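Local coordinates for protein endolysin (Escherichia coli O157 typing phage 15, PDB 7M5I) that probably cleaves the beta-1,4-glycosidic bonds of host peptidoglycan as a lysozyme-type endolysin, helping the phage to lyse the cell, at residues D15-K18 and F19-L23; A57-A60 and E61-L65. All coordinates share one frame; numbering follows the deposited sequence.

Both contacts are local, each between successive turns of one helix: contact 1 closes helix 11-21, and contact 2 opens helix 57-78. The centre of contact 1 lies about 9 Å from the centre of the chain, with A16 and I17 buried; that of contact 2, about 15 Å out, is nearer the surface, with only A60 and L64 buried. Each pairs a backbone carbonyl with an aromatic face, but contact 1 ends at a predicted catalytic glutamate, whereas contact 2 adds amide and water contacts. The helices join directly through a salt bridge from K18 NZ to E61 OE2 (2.8 Å) and the packing of L64 on I17 and K18.

Contact 1 (D15-K18 and F19-L23)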
loop_
_atom_site.group_PDB
_atom_site.type_symbol
_atom_site.label_atom_id
_atom_site.label_comp_id
_atom_site.label_asym_id
_atom_site.label_seq_id
_atom_site.Cartn_x
_atom_site.Cartn_y
_atom_site.Cartn_z
ATOM N N ASP A 15 -0.229 -8.417 6.818
ATOM C CA ASP A 15 0.236 -9.651 6.119
ATOM C C ASP A 15 0.152 -9.417 4.606
ATOM O O ASP A 15 1.064 -9.804 3.893
ATOM C CB ASP A 15 -0.617 -10.873 6.524
ATOM C CG ASP A 15 -0.496 -11.459 7.932
ATOM O OD1 ASP A 15 0.473 -11.153 8.664
ATOM O OD2 ASP A 15 -1.422 -12.224 8.286
ATOM N N ALA A 16 -0.913 -8.790 4.094
ATOM C CA ALA A 16 -1.086 -8.521 2.662
ATOM C C ALA A 16 -0.019 -7.537 2.172
ATOM O O ALA A 16 0.620 -7.778 1.105
ATOM C CB ALA A 16 -2.489 -8.058 2.333
ATOM N N ILE A 17 0.248 -6.472 2.909
ATOM C CA ILE A 17 1.284 -5.481 2.481
ATOM C C ILE A 17 2.635 -6.190 2.485
ATOM O O ILE A 17 3.413 -5.966 1.526
ATOM C CB ILE A 17 1.233 -4.223 3.378
ATOM C CG1 ILE A 17 -0.118 -3.540 3.136
ATOM C CG2 ILE A 17 2.412 -3.328 3.037
ATOM C CD1 ILE A 17 -0.357 -2.285 3.958
ATOM N N LYS A 18 2.924 -7.002 3.498
ATOM C CA LYS A 18 4.189 -7.787 3.540
ATOM C C LYS A 18 4.284 -8.598 2.252
ATOM O O LYS A 18 5.365 -8.697 1.658
ATOM C CB LYS A 18 4.254 -8.683 4.776
ATOM C CG LYS A 18 4.458 -7.959 6.095
ATOM C CD LYS A 18 4.372 -8.933 7.232
ATOM C CE LYS A 18 4.709 -8.368 8.584
ATOM N NZ LYS A 18 4.306 -9.315 9.634
ATOM N N PHE A 19 3.217 -9.291 1.901
ATOM C CA PHE A 19 3.159 -10.193 0.730
ATOM C C PHE A 19 3.441 -9.417 -0.556
ATOM O O PHE A 19 4.247 -9.828 -1.413
ATOM C CB PHE A 19 1.805 -10.855 0.721
ATOM C CG PHE A 19 1.585 -11.758 -0.473
ATOM C CD1 PHE A 19 1.107 -11.265 -1.660
ATOM C CD2 PHE A 19 1.872 -13.098 -0.374
ATOM C CE1 PHE A 19 0.906 -12.115 -2.748
ATOM C CE2 PHE A 19 1.667 -13.950 -1.466
ATOM C CZ PHE A 19 1.236 -13.433 -2.657
ATOM N N PHE A 20 2.835 -8.233 -0.698
ATOM C CA PHE A 20 3.020 -7.366 -1.885
ATOM C C PHE A 20 4.454 -6.807 -1.989
ATOM O O PHE A 20 4.984 -6.663 -3.138
ATOM C CB PHE A 20 2.022 -6.205 -1.886
ATOM C CG PHE A 20 0.580 -6.628 -1.986
ATOM C CD1 PHE A 20 0.170 -7.700 -2.812
ATOM C CD2 PHE A 20 -0.392 -5.917 -1.299
ATOM C CE1 PHE A 20 -1.163 -8.066 -2.870
ATOM C CE2 PHE A 20 -1.726 -6.290 -1.359
ATOM C CZ PHE A 20 -2.117 -7.365 -2.129
ATOM N N GLU A 21 5.107 -6.540 -0.857
ATOM C CA GLU A 21 6.444 -5.911 -0.842
ATOM C C GLU A 21 7.524 -6.982 -1.040
ATOM O O GLU A 21 8.645 -6.637 -1.533
ATOM C CB GLU A 21 6.682 -5.146 0.454
ATOM C CG GLU A 21 5.786 -3.927 0.629
ATOM C CD GLU A 21 6.047 -2.795 -0.357
ATOM O OE1 GLU A 21 7.152 -2.736 -0.947
ATOM O OE2 GLU A 21 5.079 -2.132 -0.710
ATOM N N GLY A 22 7.324 -8.170 -0.521
ATOM C CA GLY A 22 8.385 -9.173 -0.372
ATOM C C GLY A 22 9.315 -8.778 0.784
ATOM O O GLY A 22 9.086 -7.745 1.445
ATOM N N LEU A 23 10.257 -9.647 1.131
ATOM C CA LEU A 23 11.142 -9.450 2.301
ATOM C C LEU A 23 12.593 -9.682 1.922
ATOM O O LEU A 23 12.902 -10.770 1.435
ATOM C CB LEU A 23 10.785 -10.411 3.432
ATOM C CG LEU A 23 11.636 -10.281 4.694
ATOM C CD1 LEU A 23 11.626 -8.904 5.316
ATOM C CD2 LEU A 23 11.216 -11.262 5.746
#
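A16 and F20 meet across one turn at the C-terminal end of helix 11-21, the helix of this glycoside hydrolase family 24 lysozyme that ends at E21, a predicted active-site residue. The backbone supplies the polar contacts. Amides of F19, F20 and E21 each bond to the carbonyl four residues earlier, and G22 N makes the final such bond to K18 O at 3.0 Å. E21 N adds a weak bond to K18 O at 3.3 Å, so two amides converge on one acceptor where the helix stops. G22 then leaves the helix with positive phi (74°), a conformation that a residue without CB adopts easily.

The aromatic contact is with a carbonyl. A chi1 of -63° sets F20 CG beside its own backbone N and swings the ring back over the preceding turn. A16 O consequently lies over one ring face, 3.1 Å above the plane and offset toward the rim. A16, whose side chain is a single methyl and fits this buried site, brings CB to 4.2 Å from F20 CE2. Beyond them, M148 and R145 of helix 140-155 pack on F20. F19 takes a different course: its CB stays 3.3 Å from A16 O, but its ring leads outward to P159.

The aliphatic parts of I17 and E21 run side by side in the same direction, with I17 CG2 4.2 Å from E21 CG. Branched I17 suits the interior, packing on S93 and Y96, whereas D15 and K18 carry their charges to R11 and E61. E21 OE2 has a weak, long pairing with R145. Chi1 of E21 (-67°) sets CG beside its own backbone N, where E21 CG rests 3.3 Å from I17 O.

Contact 2 (A57-A60 and E61-L65); sequences AEQA and EQYLL
Q59 and Y63, one turn apart near the start of helix 57-78, lie side by side and point the same way. Q59 CB approaches the ring at Y63 CE2, 3.8 Å away, and the rest of the glutamine runs outward alongside the phenol, bringing its NE2 to 3.9 Å from Y63 OH. The amide and ring planes are 30° apart, and the amide meets the OH end rather than lying over the ring itself. Y63 chi1 (-58°) leans the ring back over the previous turn, and Q59 O lies over one face, 3.2 Å above the plane and offset toward the rim. Q59 O also accepts the hydrogen bond of Y63 N at 2.9 Å, so a single carbonyl meets both the backbone and the ring of the same residue.

The helical ladder around this pair holds it in place: E61 N, Q62 N and L64 N donate to A57 O, E58 O and A60 O. A water gives a hydrogen bond of 2.9 Å to E58 O and a weak one of 3.3 Å to E61 OE1. E61 OE2 forms a salt bridge with K18 of helix 11-21.

Farther out, Q59 OE1 accepts a hydrogen bond from the backbone N of T56, just before the helix. Inward, this first turn packs against helix 11-21 and the loop at L23: short A60 fits against L23, Y39 and I55, while longer L64 reaches I17 and K18, its nearest side-chain atom about 5 Å from that of E21, the predicted active-site residue. Chemically, the contact splits: Q59, Y63 and E61 pair an apolar stem with a polar end, which suits their partly exposed side, whereas purely apolar A60 and L64 suit the buried one.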
loop_
_atom_site.group_PDB
_atom_site.type_symbol
_atom_site.label_atom_id
_atom_site.label_comp_id
_atom_site.label_asym_id
_atom_site.label_seq_id
_atom_site.Cartn_x
_atom_site.Cartn_y
_atom_site.Cartn_z
ATOM N N ALA A 57 13.981 -10.287 10.882
ATOM C CA ALA A 57 12.588 -10.253 10.431
ATOM C C ALA A 57 11.762 -9.368 11.406
ATOM O O ALA A 57 10.832 -8.713 10.959
ATOM C CB ALA A 57 12.033 -11.665 10.352
ATOM N N GLU A 58 12.096 -9.383 12.679
ATOM C CA GLU A 58 11.369 -8.553 13.698
ATOM C C GLU A 58 11.593 -7.063 13.396
ATOM O O GLU A 58 10.607 -6.289 13.416
ATOM C CB GLU A 58 11.814 -8.869 15.119
ATOM C CG GLU A 58 11.348 -10.231 15.578
ATOM C CD GLU A 58 12.176 -11.448 15.150
ATOM O OE1 GLU A 58 13.293 -11.302 14.545
ATOM O OE2 GLU A 58 11.670 -12.566 15.456
ATOM N N GLN A 59 12.842 -6.696 13.111
ATOM C CA GLN A 59 13.187 -5.307 12.746
ATOM C C GLN A 59 12.388 -4.958 11.489
ATOM O O GLN A 59 11.805 -3.839 11.429
ATOM C CB GLN A 59 14.673 -5.149 12.494
ATOM C CG GLN A 59 15.414 -5.103 13.806
ATOM C CD GLN A 59 16.900 -5.128 13.673
ATOM O OE1 GLN A 59 17.486 -5.844 12.888
ATOM N NE2 GLN A 59 17.541 -4.325 14.505
ATOM N N ALA A 60 12.363 -5.828 10.467
ATOM C CA ALA A 60 11.635 -5.550 9.217
ATOM C C ALA A 60 10.175 -5.238 9.518
ATOM O O ALA A 60 9.618 -4.307 8.946
ATOM C CB ALA A 60 11.755 -6.713 8.243
ATOM N N GLU A 61 9.536 -6.001 10.393
ATOM C CA GLU A 61 8.115 -5.715 10.729
ATOM C C GLU A 61 7.996 -4.350 11.433
ATOM O O GLU A 61 7.045 -3.574 11.059
ATOM C CB GLU A 61 7.530 -6.813 11.630
ATOM C CG GLU A 61 6.049 -6.618 11.859
ATOM C CD GLU A 61 5.516 -7.715 12.753
ATOM O OE1 GLU A 61 5.724 -7.635 13.938
ATOM O OE2 GLU A 61 4.971 -8.666 12.238
ATOM N N GLN A 62 8.908 -4.083 12.366
ATOM C CA GLN A 62 8.927 -2.784 13.112
ATOM C C GLN A 62 8.985 -1.628 12.105
ATOM O O GLN A 62 8.206 -0.630 12.257
ATOM C CB GLN A 62 10.042 -2.810 14.158
ATOM C CG GLN A 62 10.412 -1.457 14.760
ATOM C CD GLN A 62 11.688 -1.507 15.598
ATOM O OE1 GLN A 62 12.089 -2.572 16.105
ATOM N NE2 GLN A 62 12.346 -0.351 15.777
ATOM N N TYR A 63 9.878 -1.712 11.110
ATOM C CA TYR A 63 10.082 -0.610 10.155
ATOM C C TYR A 63 8.843 -0.469 9.284
ATOM O O TYR A 63 8.488 0.669 8.934
ATOM C CB TYR A 63 11.349 -0.840 9.326
ATOM C CG TYR A 63 12.599 -0.974 10.144
ATOM C CD1 TYR A 63 12.748 -0.354 11.367
ATOM C CD2 TYR A 63 13.642 -1.737 9.671
ATOM C CE1 TYR A 63 13.879 -0.536 12.146
ATOM C CE2 TYR A 63 14.794 -1.915 10.421
ATOM C CZ TYR A 63 14.926 -1.281 11.631
ATOM O OH TYR A 63 16.060 -1.412 12.379
ATOM N N LEU A 64 8.212 -1.562 8.910
ATOM C CA LEU A 64 7.018 -1.526 8.016
ATOM C C LEU A 64 5.871 -0.865 8.822
ATOM O O LEU A 64 5.181 0.043 8.254
ATOM C CB LEU A 64 6.616 -2.911 7.540
ATOM C CG LEU A 64 5.332 -2.956 6.703
ATOM C CD1 LEU A 64 5.527 -2.221 5.391
ATOM C CD2 LEU A 64 4.908 -4.400 6.465
ATOM N N LEU A 65 5.687 -1.245 10.072
ATOM C CA LEU A 65 4.658 -0.619 10.950
ATOM C C LEU A 65 4.880 0.901 11.025
ATOM O O LEU A 65 3.877 1.640 10.932
ATOM C CB LEU A 65 4.674 -1.248 12.338
ATOM C CG LEU A 65 4.092 -2.658 12.421
ATOM C CD1 LEU A 65 4.347 -3.256 13.789
ATOM C CD2 LEU A 65 2.616 -2.660 12.056
HETATM O O HOH W 1 8.546 -6.690 15.375
#